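Possible periplasmic protein (Campylobacter jejuni, PDB 3RGC) is a SurA-like periplasmic chaperone, pairing a helical chaperone domain with a domain that probably belongs to the peptidyl-prolyl cis-trans isomerase class. Local coordinates at residues I50-L55 against K99-E104; E56-I61 against Q88-F93; V6-P11 against E41-K46; K111-D116 against N223-E228; E104-M109 against Q231-D236. One frame throughout, in Å; residues are numbered along the deposited sequence.

Contact 1. Residues I50-L55 against K99-E104; sequences IVVNDL and KRKLYE
Lys101 and Ile50 run past each other in opposite directions, the branch methyl CG2 of Ile50 lying 3.7 Å from CB of Lys101. With CG2 anti to its own backbone N, Ile50 keeps CG1 beside that N, and CG1 and CD1 pack on the helix backbone at Leu102; CG1 comes 4.3 Å from CD1 of Leu102. Beyond CG the lysine chain is stretched out (chi2 -172°, chi3 162°), which carries it along residues 50-52 rather than into them. Its CD passes Val52 CG2 obliquely at 4.1 Å, and NZ gives Val51 O a 2.8 Å hydrogen bond, approaching nearly along the C=O axis at 173°. Glu56, in the first turn of helix 54-67, takes the same ammonium group in a salt bridge, so the charge is held between a carbonyl and a carboxylate. Leu102 also packs on helix 30-48. The arrangement is that of an interhelical connection laid along a long helix, here between helices 30-48 and 54-67 in the helical SurA N-terminal domain.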
# COMPACT_ATOMS: atom_id res chain seq x y z
N ILE B 50 -28.39 24.65 -3.80
CA ILE B 50 -27.33 23.84 -4.37
C ILE B 50 -27.24 24.20 -5.83
O ILE B 50 -28.26 24.29 -6.50
CB ILE B 50 -27.65 22.33 -4.26
CG1 ILE B 50 -27.83 21.92 -2.80
CG2 ILE B 50 -26.54 21.50 -4.90
CD1 ILE B 50 -26.65 22.29 -1.92
N VAL B 51 -26.02 24.39 -6.34
CA VAL B 51 -25.82 24.66 -7.76
C VAL B 51 -24.39 24.34 -8.23
O VAL B 51 -23.44 24.42 -7.46
CB VAL B 51 -26.17 26.14 -8.10
CG1 VAL B 51 -25.11 27.06 -7.55
CG2 VAL B 51 -26.29 26.32 -9.59
N VAL B 52 -24.26 23.99 -9.51
CA VAL B 52 -22.98 23.71 -10.15
C VAL B 52 -22.74 24.57 -11.43
O VAL B 52 -23.51 24.49 -12.38
CB VAL B 52 -22.91 22.23 -10.55
CG1 VAL B 52 -21.60 21.93 -11.24
CG2 VAL B 52 -23.14 21.34 -9.32
N ASN B 53 -21.68 25.38 -11.41
CA ASN B 53 -21.20 26.16 -12.55
C ASN B 53 -20.68 25.30 -13.67
O ASN B 53 -20.29 24.15 -13.45
CB ASN B 53 -19.93 26.93 -12.15
CG ASN B 53 -20.21 28.12 -11.36
OD1 ASN B 53 -19.73 28.26 -10.25
ND2 ASN B 53 -21.02 29.02 -11.91
N ASP B 54 -20.53 25.91 -14.83
CA ASP B 54 -19.74 25.31 -15.89
C ASP B 54 -18.28 25.21 -15.50
O ASP B 54 -17.64 24.20 -15.79
CB ASP B 54 -19.92 26.09 -17.18
CG ASP B 54 -21.31 25.89 -17.77
OD1 ASP B 54 -21.43 25.06 -18.71
OD2 ASP B 54 -22.27 26.52 -17.28
N LEU B 55 -17.75 26.22 -14.81
CA LEU B 55 -16.35 26.16 -14.36
C LEU B 55 -16.11 25.11 -13.28
O LEU B 55 -15.10 24.42 -13.32
CB LEU B 55 -15.84 27.52 -13.89
CG LEU B 55 -15.92 28.67 -14.89
CD1 LEU B 55 -15.22 29.89 -14.33
CD2 LEU B 55 -15.34 28.29 -16.24
N LYS B 99 -25.84 16.33 -6.98
CA LYS B 99 -26.22 15.37 -5.95
C LYS B 99 -25.14 15.27 -4.87
O LYS B 99 -25.45 15.17 -3.68
CB LYS B 99 -26.52 13.98 -6.54
CG LYS B 99 -27.81 13.89 -7.36
CD LYS B 99 -28.02 12.45 -7.90
CE LYS B 99 -29.17 12.38 -8.90
NZ LYS B 99 -30.26 11.46 -8.43
N ARG B 100 -23.87 15.30 -5.29
CA ARG B 100 -22.78 15.26 -4.31
C ARG B 100 -22.75 16.52 -3.45
O ARG B 100 -22.57 16.42 -2.23
CB ARG B 100 -21.42 15.01 -4.96
CG ARG B 100 -21.06 13.54 -5.08
CD ARG B 100 -19.59 13.31 -5.44
NE ARG B 100 -19.31 13.60 -6.84
CZ ARG B 100 -19.71 12.83 -7.85
NH1 ARG B 100 -20.43 11.74 -7.62
NH2 ARG B 100 -19.41 13.17 -9.10
N LYS B 101 -22.93 17.69 -4.06
CA LYS B 101 -23.01 18.92 -3.27
C LYS B 101 -24.17 18.83 -2.26
O LYS B 101 -24.03 19.23 -1.10
CB LYS B 101 -23.17 20.16 -4.16
CG LYS B 101 -21.88 20.74 -4.70
CD LYS B 101 -22.13 22.07 -5.41
CE LYS B 101 -20.86 22.87 -5.58
NZ LYS B 101 -21.15 24.32 -5.85
N LEU B 102 -25.30 18.26 -2.70
CA LEU B 102 -26.50 18.16 -1.87
C LEU B 102 -26.25 17.31 -0.62
O LEU B 102 -26.55 17.73 0.50
CB LEU B 102 -27.67 17.56 -2.67
CG LEU B 102 -28.88 17.12 -1.84
CD1 LEU B 102 -29.47 18.32 -1.11
CD2 LEU B 102 -29.97 16.39 -2.65
N TYR B 103 -25.67 16.13 -0.82
CA TYR B 103 -25.36 15.26 0.30
C TYR B 103 -24.23 15.78 1.21
O TYR B 103 -24.20 15.49 2.40
CB TYR B 103 -25.10 13.83 -0.18
CG TYR B 103 -26.33 13.21 -0.78
CD1 TYR B 103 -27.43 12.96 -0.01
CD2 TYR B 103 -26.40 12.92 -2.13
CE1 TYR B 103 -28.57 12.41 -0.55
CE2 TYR B 103 -27.54 12.38 -2.69
CZ TYR B 103 -28.63 12.13 -1.89
OH TYR B 103 -29.77 11.58 -2.42
N GLU B 104 -23.29 16.55 0.65
CA GLU B 104 -22.29 17.21 1.49
C GLU B 104 -22.96 18.22 2.39
O GLU B 104 -22.72 18.25 3.58
CB GLU B 104 -21.29 18.00 0.64
CG GLU B 104 -20.43 17.23 -0.32
CD GLU B 104 -19.69 18.17 -1.28
OE1 GLU B 104 -19.54 19.37 -0.94
OE2 GLU B 104 -19.28 17.71 -2.37

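Contact 2. Residues E56-I61 against Q88-F93; sequences ELDDAI and QFRTNF
Ile61 drives its CD1 methyl over one face of the Phe93 ring, 3.6 Å from the ring centroid, a CH-pi contact. The same methyl reaches Phe89 CE2 at 3.4 Å, so it touches both aromatic side chains. Around the rim of the Phe93 ring, Ala60 CB sits near the ring plane, 3.5 Å from CE2, and Leu57 CD1 is equally near CD2. Phe93 holds CG anti to its backbone N (chi1 -172°), sending the ring across to helix 54-67. Outside this tight part, toward the more exposed side, the contact becomes polar: Arg90, bent at chi3, gives NH2 to Asp58 OD1 at 2.6 Å in a nearly straight salt-bridge bond of 172°. OD1 lies in the guanidinium plane, at its edge, though the carboxylate itself is turned well away from that plane; Leu57 CD2 covers one guanidinium face. Segments 56-61 and 88-93 cross at 103°, their axes 10.8 Å apart; Leu97 extends the apolar seam along helix 86-107, and Phe75 of helix 72-81 meets Phe89.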
# COMPACT_ATOMS: atom_id res chain seq x y z
N GLU B 56 -17.00 25.00 -12.30
CA GLU B 56 -16.95 23.89 -11.37
C GLU B 56 -17.02 22.58 -12.12
O GLU B 56 -16.29 21.65 -11.83
CB GLU B 56 -18.13 23.92 -10.42
CG GLU B 56 -18.11 25.04 -9.42
CD GLU B 56 -19.32 24.97 -8.54
OE1 GLU B 56 -20.41 25.35 -9.02
OE2 GLU B 56 -19.19 24.50 -7.39
N LEU B 57 -17.95 22.50 -13.08
CA LEU B 57 -18.14 21.27 -13.84
C LEU B 57 -16.88 20.92 -14.60
O LEU B 57 -16.42 19.78 -14.56
CB LEU B 57 -19.33 21.37 -14.80
CG LEU B 57 -19.55 20.17 -15.74
CD1 LEU B 57 -19.99 18.96 -14.97
CD2 LEU B 57 -20.58 20.50 -16.77
N ASP B 58 -16.30 21.91 -15.27
CA ASP B 58 -15.07 21.70 -16.04
C ASP B 58 -13.91 21.37 -15.11
O ASP B 58 -13.08 20.52 -15.42
CB ASP B 58 -14.70 22.93 -16.88
CG ASP B 58 -15.67 23.17 -18.02
OD1 ASP B 58 -16.39 22.23 -18.41
OD2 ASP B 58 -15.71 24.32 -18.53
N ASP B 59 -13.85 22.05 -13.97
CA ASP B 59 -12.78 21.79 -13.04
C ASP B 59 -12.87 20.35 -12.54
O ASP B 59 -11.86 19.70 -12.32
CB ASP B 59 -12.80 22.75 -11.85
CG ASP B 59 -11.68 22.46 -10.87
OD1 ASP B 59 -10.53 22.33 -11.33
OD2 ASP B 59 -11.94 22.35 -9.64
N ALA B 60 -14.10 19.88 -12.35
CA ALA B 60 -14.31 18.53 -11.85
C ALA B 60 -13.96 17.50 -12.92
O ALA B 60 -13.42 16.43 -12.61
CB ALA B 60 -15.73 18.35 -11.39
N ILE B 61 -14.25 17.83 -14.18
CA ILE B 61 -13.86 16.94 -15.27
C ILE B 61 -12.34 16.72 -15.28
O ILE B 61 -11.88 15.57 -15.29
CB ILE B 61 -14.31 17.45 -16.66
CG1 ILE B 61 -15.83 17.66 -16.72
CG2 ILE B 61 -13.86 16.46 -17.73
CD1 ILE B 61 -16.65 16.41 -16.58
N GLN B 88 -23.43 14.60 -23.57
CA GLN B 88 -24.29 13.81 -22.70
C GLN B 88 -23.54 13.55 -21.42
O GLN B 88 -24.06 13.79 -20.33
CB GLN B 88 -24.67 12.48 -23.37
CG GLN B 88 -25.80 11.74 -22.66
CD GLN B 88 -27.05 12.60 -22.47
OE1 GLN B 88 -27.52 13.24 -23.41
NE2 GLN B 88 -27.58 12.63 -21.25
N PHE B 89 -22.31 13.07 -21.57
CA PHE B 89 -21.42 12.84 -20.44
C PHE B 89 -21.40 14.03 -19.49
O PHE B 89 -21.61 13.86 -18.29
CB PHE B 89 -20.00 12.55 -20.93
CG PHE B 89 -18.97 12.57 -19.85
CD1 PHE B 89 -18.74 11.44 -19.07
CD2 PHE B 89 -18.22 13.70 -19.60
CE1 PHE B 89 -17.80 11.45 -18.05
CE2 PHE B 89 -17.27 13.72 -18.60
CZ PHE B 89 -17.05 12.59 -17.82
N ARG B 90 -21.15 15.23 -20.02
CA ARG B 90 -21.12 16.44 -19.19
C ARG B 90 -22.43 16.61 -18.46
O ARG B 90 -22.45 17.00 -17.30
CB ARG B 90 -20.88 17.70 -20.03
CG ARG B 90 -19.46 17.88 -20.54
CD ARG B 90 -19.28 19.24 -21.26
NE ARG B 90 -18.76 20.30 -20.38
CZ ARG B 90 -19.47 21.35 -19.98
NH1 ARG B 90 -20.74 21.49 -20.37
NH2 ARG B 90 -18.92 22.27 -19.19
N THR B 91 -23.53 16.35 -19.15
CA THR B 91 -24.84 16.54 -18.54
C THR B 91 -25.01 15.59 -17.37
O THR B 91 -25.42 15.99 -16.28
CB THR B 91 -25.98 16.34 -19.55
OG1 THR B 91 -25.89 17.34 -20.58
CG2 THR B 91 -27.33 16.44 -18.87
N ASN B 92 -24.67 14.32 -17.58
CA ASN B 92 -24.81 13.34 -16.50
C ASN B 92 -23.81 13.57 -15.38
O ASN B 92 -24.12 13.32 -14.22
CB ASN B 92 -24.69 11.92 -17.03
CG ASN B 92 -25.79 11.56 -18.01
OD1 ASN B 92 -26.90 12.12 -17.94
ND2 ASN B 92 -25.50 10.65 -18.93
N PHE B 93 -22.62 14.05 -15.73
CA PHE B 93 -21.58 14.26 -14.74
C PHE B 93 -22.04 15.39 -13.83
O PHE B 93 -21.94 15.30 -12.61
CB PHE B 93 -20.27 14.60 -15.45
CG PHE B 93 -19.07 14.65 -14.54
CD1 PHE B 93 -18.31 13.51 -14.33
CD2 PHE B 93 -18.68 15.83 -13.94
CE1 PHE B 93 -17.18 13.55 -13.51
CE2 PHE B 93 -17.57 15.88 -13.12
CZ PHE B 93 -16.82 14.74 -12.91

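Contact 3. Residues V6-P11 against E41-K46; sequences VVDKEP and EISQMK
Asp8 OD1 accepts the hydroxyl of Ser43, a weak hydrogen bond of 3.3 Å from OG that is the one polar bond joining hairpin 6-11 to helix 41-46. The serine CB is also approached by a second carboxylate: Glu10 OE2 stands 3.6 Å from it. Glu10 has most of the contact. Extended beyond CG (chi2 165°), it brings its carboxylate down on the helix surface, where the two oxygens part company. OE1 meets the branch methyl CG2 of Ile42 at 3.7 Å, and OE2 lies 3.5 Å from CE of Lys46. Lys46 slides past Glu10 in the opposite direction and bends at its last torsion (chi4 -54°), leaving NZ 4.8 Å from Glu10 OE2; the opposite charges probably attract, but without direct contact. Two acidic side chains thus reach the helix from one hairpin, their oxygens resting mostly on its aliphatic carbons. What presents them is a tight type II' turn from Val7 to Glu10, closed by Glu10 N to Val7 O at 2.7 Å and by Val7 N to Glu10 O. Strand 3-7 also pairs with strand 247-249, so the arrangement is a beta-hairpin of a small three-stranded antiparallel sheet set against helix 30-48 of the SurA-like N-terminal domain.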
# COMPACT_ATOMS: atom_id res chain seq x y z
N VAL B 6 -47.51 13.56 -8.17
CA VAL B 6 -46.98 14.87 -7.87
C VAL B 6 -46.27 14.71 -6.55
O VAL B 6 -46.79 14.07 -5.65
CB VAL B 6 -48.11 15.91 -7.74
CG1 VAL B 6 -47.55 17.30 -7.63
CG2 VAL B 6 -49.03 15.82 -8.93
N VAL B 7 -45.05 15.23 -6.47
CA VAL B 7 -44.25 15.17 -5.25
C VAL B 7 -43.91 16.59 -4.86
O VAL B 7 -43.32 17.34 -5.65
CB VAL B 7 -42.96 14.37 -5.47
CG1 VAL B 7 -42.14 14.29 -4.16
CG2 VAL B 7 -43.28 12.99 -5.99
N ASP B 8 -44.28 16.97 -3.64
CA ASP B 8 -44.46 18.38 -3.32
C ASP B 8 -45.43 18.90 -4.37
O ASP B 8 -46.63 18.60 -4.31
CB ASP B 8 -43.14 19.14 -3.39
CG ASP B 8 -42.53 19.35 -2.03
OD1 ASP B 8 -41.33 19.73 -1.96
OD2 ASP B 8 -43.24 19.14 -1.02
N LYS B 9 -44.92 19.65 -5.33
CA LYS B 9 -45.75 20.08 -6.45
C LYS B 9 -45.18 19.59 -7.78
O LYS B 9 -45.81 19.71 -8.83
CB LYS B 9 -45.90 21.61 -6.45
N GLU B 10 -43.99 18.99 -7.71
CA GLU B 10 -43.28 18.51 -8.89
C GLU B 10 -43.89 17.24 -9.50
O GLU B 10 -43.95 16.20 -8.86
CB GLU B 10 -41.80 18.33 -8.56
CG GLU B 10 -41.12 19.67 -8.24
CD GLU B 10 -39.77 19.52 -7.57
OE1 GLU B 10 -39.09 18.50 -7.82
OE2 GLU B 10 -39.39 20.43 -6.79
N PRO B 11 -44.36 17.35 -10.75
CA PRO B 11 -45.07 16.25 -11.43
C PRO B 11 -44.14 15.14 -11.93
O PRO B 11 -43.00 15.39 -12.31
CB PRO B 11 -45.73 16.96 -12.61
CG PRO B 11 -44.79 18.08 -12.93
CD PRO B 11 -44.24 18.55 -11.60
N GLU B 41 -34.91 15.21 -3.95
CA GLU B 41 -33.57 15.80 -4.00
C GLU B 41 -33.58 17.14 -4.70
O GLU B 41 -33.00 18.11 -4.22
CB GLU B 41 -32.60 14.88 -4.76
CG GLU B 41 -32.26 13.59 -4.03
CD GLU B 41 -31.52 12.60 -4.93
OE1 GLU B 41 -31.52 12.80 -6.16
OE2 GLU B 41 -30.95 11.63 -4.40
N ILE B 42 -34.23 17.19 -5.86
CA ILE B 42 -34.32 18.42 -6.63
C ILE B 42 -34.91 19.53 -5.78
O ILE B 42 -34.43 20.66 -5.81
CB ILE B 42 -35.20 18.21 -7.87
CG1 ILE B 42 -34.46 17.35 -8.90
CG2 ILE B 42 -35.58 19.55 -8.48
CD1 ILE B 42 -35.36 16.78 -9.98
N SER B 43 -35.93 19.20 -5.00
CA SER B 43 -36.59 20.19 -4.15
C SER B 43 -35.70 20.68 -3.02
O SER B 43 -35.72 21.85 -2.64
CB SER B 43 -37.91 19.63 -3.61
OG SER B 43 -38.05 19.92 -2.23
N GLN B 44 -34.93 19.76 -2.45
CA GLN B 44 -33.94 20.11 -1.44
C GLN B 44 -32.82 20.94 -2.07
O GLN B 44 -32.29 21.86 -1.44
CB GLN B 44 -33.37 18.84 -0.81
CG GLN B 44 -34.35 18.14 0.10
CD GLN B 44 -34.91 19.06 1.18
OE1 GLN B 44 -34.17 19.74 1.90
NE2 GLN B 44 -36.24 19.10 1.29
N MET B 45 -32.46 20.62 -3.31
CA MET B 45 -31.46 21.39 -4.04
C MET B 45 -31.86 22.87 -4.14
O MET B 45 -31.05 23.76 -3.89
CB MET B 45 -31.22 20.76 -5.42
CG MET B 45 -30.34 19.48 -5.39
SD MET B 45 -29.96 18.79 -7.02
CE MET B 45 -29.58 20.27 -7.94
N LYS B 46 -33.11 23.12 -4.49
CA LYS B 46 -33.65 24.48 -4.53
C LYS B 46 -33.54 25.18 -3.18
O LYS B 46 -32.97 26.27 -3.07
CB LYS B 46 -35.13 24.44 -4.94
CG LYS B 46 -35.40 23.79 -6.28
CD LYS B 46 -36.89 23.74 -6.57
CE LYS B 46 -37.18 22.98 -7.84
NZ LYS B 46 -36.40 23.54 -8.96

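Contact 4. Residues K111-D116 against N223-E228; sequences KTDFSD and NAYVSE
Tyr225 OH donates to Asp113 OD2 at 3.0 Å, meeting the oxygen on its anti side and 27° out of the carboxylate plane. Ring and carboxylate planes stand 82° apart, and OD2 lies in the plane of the ring, at its edge. The tyrosine sends its ring across to the loop with CG anti to the backbone N (chi1 -180°). Beside this bond Val226 makes the apolar contact, its CG2 methyl 4.0 Å from Phe114 CE1 and its CG1 4.2 Å from Thr112 CG2, the two branches serving different partners. The next shell fixes the carboxylate. Asp113 OD1 accepts the backbone N of Ser115 at 2.9 Å, an Asx turn, and also Ser115 OG at 2.7 Å on its syn lone pair. Ser115 is itself the N-cap of helix 116-125, bonding Gly118 N. Further out, Gln229 holds the backbone N of Asp113, and Phe122 meets the Tyr225 ring. With three donors shared between its two oxygens, the Asp113 carboxylate is probably stabilised in its charged form, and it ties the start of helix 116-125 to helix 218-244.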
# COMPACT_ATOMS: atom_id res chain seq x y z
N LYS B 111 -24.20 16.45 13.84
CA LYS B 111 -23.25 16.52 14.94
C LYS B 111 -22.57 15.17 15.05
O LYS B 111 -23.20 14.18 15.39
CB LYS B 111 -23.98 16.85 16.25
CG LYS B 111 -24.88 18.06 16.12
CD LYS B 111 -25.12 18.78 17.44
CE LYS B 111 -25.94 20.04 17.23
NZ LYS B 111 -25.35 20.93 16.18
N THR B 112 -21.28 15.12 14.73
CA THR B 112 -20.56 13.86 14.66
C THR B 112 -19.80 13.63 15.96
O THR B 112 -19.15 14.54 16.47
CB THR B 112 -19.54 13.88 13.48
OG1 THR B 112 -20.17 14.40 12.31
CG2 THR B 112 -19.00 12.50 13.18
N ASP B 113 -19.90 12.41 16.49
CA ASP B 113 -19.14 11.99 17.66
C ASP B 113 -17.78 11.43 17.23
O ASP B 113 -17.69 10.47 16.48
CB ASP B 113 -19.95 10.94 18.44
CG ASP B 113 -19.19 10.38 19.64
OD1 ASP B 113 -18.23 11.03 20.09
OD2 ASP B 113 -19.55 9.27 20.13
N PHE B 114 -16.70 12.07 17.68
CA PHE B 114 -15.35 11.62 17.36
C PHE B 114 -14.66 11.05 18.60
O PHE B 114 -13.43 10.96 18.63
CB PHE B 114 -14.49 12.77 16.82
CG PHE B 114 -14.96 13.34 15.50
CD1 PHE B 114 -14.54 12.80 14.30
CD2 PHE B 114 -15.81 14.45 15.47
CE1 PHE B 114 -14.97 13.32 13.10
CE2 PHE B 114 -16.24 14.99 14.27
CZ PHE B 114 -15.82 14.42 13.08
N SER B 115 -15.43 10.68 19.62
CA SER B 115 -14.87 10.33 20.93
C SER B 115 -14.38 8.89 20.97
O SER B 115 -14.95 8.00 20.35
CB SER B 115 -15.88 10.58 22.05
OG SER B 115 -16.94 9.64 22.04
N ASP B 116 -13.31 8.67 21.73
CA ASP B 116 -12.71 7.35 21.79
C ASP B 116 -13.71 6.34 22.33
O ASP B 116 -13.85 5.24 21.79
CB ASP B 116 -11.44 7.35 22.64
CG ASP B 116 -10.52 6.19 22.32
OD1 ASP B 116 -10.66 5.63 21.21
OD2 ASP B 116 -9.67 5.84 23.16
N ASN B 223 -12.99 5.63 11.40
CA ASN B 223 -13.49 6.00 10.08
C ASN B 223 -14.87 5.39 9.79
O ASN B 223 -15.76 6.06 9.27
CB ASN B 223 -12.48 5.62 9.00
CG ASN B 223 -11.13 6.30 9.20
OD1 ASN B 223 -11.05 7.41 9.73
ND2 ASN B 223 -10.07 5.64 8.76
N ALA B 224 -15.04 4.13 10.15
CA ALA B 224 -16.30 3.42 9.94
C ALA B 224 -17.42 3.98 10.82
O ALA B 224 -18.57 4.12 10.39
CB ALA B 224 -16.12 1.94 10.21
N TYR B 225 -17.07 4.31 12.06
CA TYR B 225 -18.04 4.89 12.98
C TYR B 225 -18.53 6.21 12.42
O TYR B 225 -19.73 6.48 12.36
CB TYR B 225 -17.39 5.12 14.34
CG TYR B 225 -18.29 5.71 15.38
CD1 TYR B 225 -19.62 5.30 15.48
CD2 TYR B 225 -17.81 6.65 16.29
CE1 TYR B 225 -20.45 5.83 16.46
CE2 TYR B 225 -18.63 7.19 17.26
CZ TYR B 225 -19.96 6.77 17.35
OH TYR B 225 -20.78 7.30 18.31
N VAL B 226 -17.59 7.02 11.98
CA VAL B 226 -17.91 8.31 11.39
C VAL B 226 -18.67 8.15 10.07
O VAL B 226 -19.67 8.83 9.84
CB VAL B 226 -16.63 9.12 11.15
CG1 VAL B 226 -16.92 10.35 10.29
CG2 VAL B 226 -15.99 9.51 12.49
N SER B 227 -18.21 7.25 9.21
CA SER B 227 -18.95 6.96 7.98
C SER B 227 -20.40 6.60 8.27
O SER B 227 -21.32 7.11 7.64
CB SER B 227 -18.28 5.82 7.21
OG SER B 227 -19.26 4.90 6.74
N GLU B 228 -20.61 5.70 9.24
CA GLU B 228 -21.96 5.30 9.59
C GLU B 228 -22.81 6.42 10.17
O GLU B 228 -24.02 6.51 9.89
CB GLU B 228 -21.96 4.13 10.57
CG GLU B 228 -23.35 3.85 11.10
CD GLU B 228 -23.54 2.41 11.50
OE1 GLU B 228 -22.56 1.63 11.39
OE2 GLU B 228 -24.66 2.06 11.91

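Contact 5. Residues E104-M109 against Q231-D236; sequences EKIASM and QNFIQD
Phe233 and Ile234, adjacent on helix 218-244, meet the C-terminal part of helix 86-107 and the loop after it almost wholly through carbon atoms. Among the apolar contacts, the Ile106 methyl CG2 touches both, 4.0 Å from Phe233 CE2 and 4.1 Å from Ile234 CG1. Its side chain passes that of Ile234 at about a right angle, and crosses Phe233 at a slant. Met109 offers CB to Phe233 CZ at 3.8 Å, although the rest of its chain leads away, and Ala107 CB touches Ile234 CD1 more loosely at 4.5 Å. The contact packs helix 218-244, the last helix of the chain, against a helix of the SurA-like N-terminal domain; Tyr237 and Phe238 continue the same patch around Ile106. A second kind of contact is between ring and backbone: with CG anti to the backbone N (chi1 179°), Phe233 places CE2 3.2 Å from Ile106 O. The carbonyl is a hydrogen-bond acceptor for Met109 N at 3.0 Å; the ring carbon merely lies close to it.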
# COMPACT_ATOMS: atom_id res chain seq x y z
N GLU B 104 -23.29 16.55 0.65
CA GLU B 104 -22.29 17.21 1.49
C GLU B 104 -22.96 18.22 2.39
O GLU B 104 -22.72 18.25 3.58
CB GLU B 104 -21.29 18.00 0.64
CG GLU B 104 -20.43 17.23 -0.32
CD GLU B 104 -19.69 18.17 -1.28
OE1 GLU B 104 -19.54 19.37 -0.94
OE2 GLU B 104 -19.28 17.71 -2.37
N LYS B 105 -23.79 19.08 1.80
CA LYS B 105 -24.54 20.09 2.54
C LYS B 105 -25.34 19.44 3.66
O LYS B 105 -25.25 19.81 4.83
CB LYS B 105 -25.47 20.84 1.58
CG LYS B 105 -26.27 21.97 2.21
CD LYS B 105 -25.34 23.07 2.73
CE LYS B 105 -26.12 24.31 3.15
NZ LYS B 105 -25.25 25.33 3.82
N ILE B 106 -26.13 18.43 3.31
CA ILE B 106 -26.93 17.74 4.30
C ILE B 106 -26.05 17.21 5.42
O ILE B 106 -26.35 17.42 6.58
CB ILE B 106 -27.75 16.60 3.67
CG1 ILE B 106 -28.91 17.17 2.85
CG2 ILE B 106 -28.30 15.66 4.74
CD1 ILE B 106 -29.80 16.10 2.27
N ALA B 107 -24.97 16.51 5.08
CA ALA B 107 -24.11 15.98 6.13
C ALA B 107 -23.45 17.07 7.00
O ALA B 107 -23.08 16.82 8.14
CB ALA B 107 -23.06 15.08 5.56
N SER B 108 -23.30 18.28 6.46
CA SER B 108 -22.67 19.36 7.22
C SER B 108 -23.59 19.80 8.35
O SER B 108 -23.20 20.59 9.21
CB SER B 108 -22.29 20.54 6.33
OG SER B 108 -23.40 21.41 6.09
N MET B 109 -24.81 19.28 8.35
CA MET B 109 -25.81 19.70 9.32
C MET B 109 -25.72 18.88 10.59
O MET B 109 -26.26 19.26 11.60
CB MET B 109 -27.22 19.57 8.72
CG MET B 109 -27.65 20.73 7.84
SD MET B 109 -29.29 20.52 7.11
CE MET B 109 -29.07 21.49 5.66
N GLN B 231 -23.99 8.40 7.05
CA GLN B 231 -25.00 7.63 6.33
C GLN B 231 -26.36 7.63 7.01
O GLN B 231 -27.38 7.82 6.35
CB GLN B 231 -24.49 6.21 6.14
CG GLN B 231 -25.57 5.20 5.78
CD GLN B 231 -25.04 3.76 5.85
OE1 GLN B 231 -23.89 3.49 5.50
NE2 GLN B 231 -25.89 2.84 6.31
N ASN B 232 -26.36 7.44 8.33
CA ASN B 232 -27.60 7.41 9.11
C ASN B 232 -28.29 8.75 9.17
O ASN B 232 -29.52 8.84 9.05
CB ASN B 232 -27.34 6.94 10.55
CG ASN B 232 -26.92 5.49 10.62
OD1 ASN B 232 -27.01 4.76 9.63
ND2 ASN B 232 -26.45 5.06 11.78
N PHE B 233 -27.51 9.80 9.37
CA PHE B 233 -28.06 11.15 9.43
C PHE B 233 -28.68 11.54 8.10
O PHE B 233 -29.74 12.17 8.04
CB PHE B 233 -26.96 12.15 9.80
CG PHE B 233 -27.44 13.55 9.85
CD1 PHE B 233 -27.94 14.09 11.04
CD2 PHE B 233 -27.42 14.34 8.72
CE1 PHE B 233 -28.39 15.40 11.08
CE2 PHE B 233 -27.88 15.66 8.76
CZ PHE B 233 -28.37 16.19 9.93
N ILE B 234 -28.00 11.19 7.02
CA ILE B 234 -28.52 11.44 5.68
C ILE B 234 -29.84 10.67 5.48
O ILE B 234 -30.85 11.26 5.09
CB ILE B 234 -27.50 11.05 4.61
CG1 ILE B 234 -26.36 12.07 4.57
CG2 ILE B 234 -28.16 10.93 3.26
CD1 ILE B 234 -25.29 11.73 3.54
N GLN B 235 -29.81 9.38 5.76
CA GLN B 235 -31.02 8.56 5.69
C GLN B 235 -32.14 9.13 6.55
O GLN B 235 -33.25 9.34 6.08
CB GLN B 235 -30.73 7.12 6.11
CG GLN B 235 -30.18 6.25 5.00
CD GLN B 235 -31.26 5.75 4.06
OE1 GLN B 235 -32.45 5.91 4.33
NE2 GLN B 235 -30.85 5.12 2.96
N ASP B 236 -31.83 9.39 7.82
CA ASP B 236 -32.81 9.95 8.73
C ASP B 236 -33.38 11.26 8.20
O ASP B 236 -34.57 11.54 8.33
CB ASP B 236 -32.16 10.17 10.11
CG ASP B 236 -33.08 10.89 11.07
OD1 ASP B 236 -33.96 10.23 11.67
OD2 ASP B 236 -32.92 12.12 11.24

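Helix 86-107 is the common element: contacts 2, 1 and 5 follow one another along it. Centres of contacts 1 and 2 lie about 11 Å apart, joined by the Lys101-Glu56 salt bridge, and both also use helix 54-67. Contact 3, about 16 Å from contact 1 between centres, closes first along the chain and sets the small sheet on helix 30-48, which packs against Leu102. Contact 2 falls within the span bridged by contact 1, and contact 4 within that bridged by contact 5. Contacts 4 and 5, about 13 Å apart between centres, share helix 218-244. That helix returns after the second, four-stranded domain, so N- and C-terminal parts of the chain together build the helical chaperone domain.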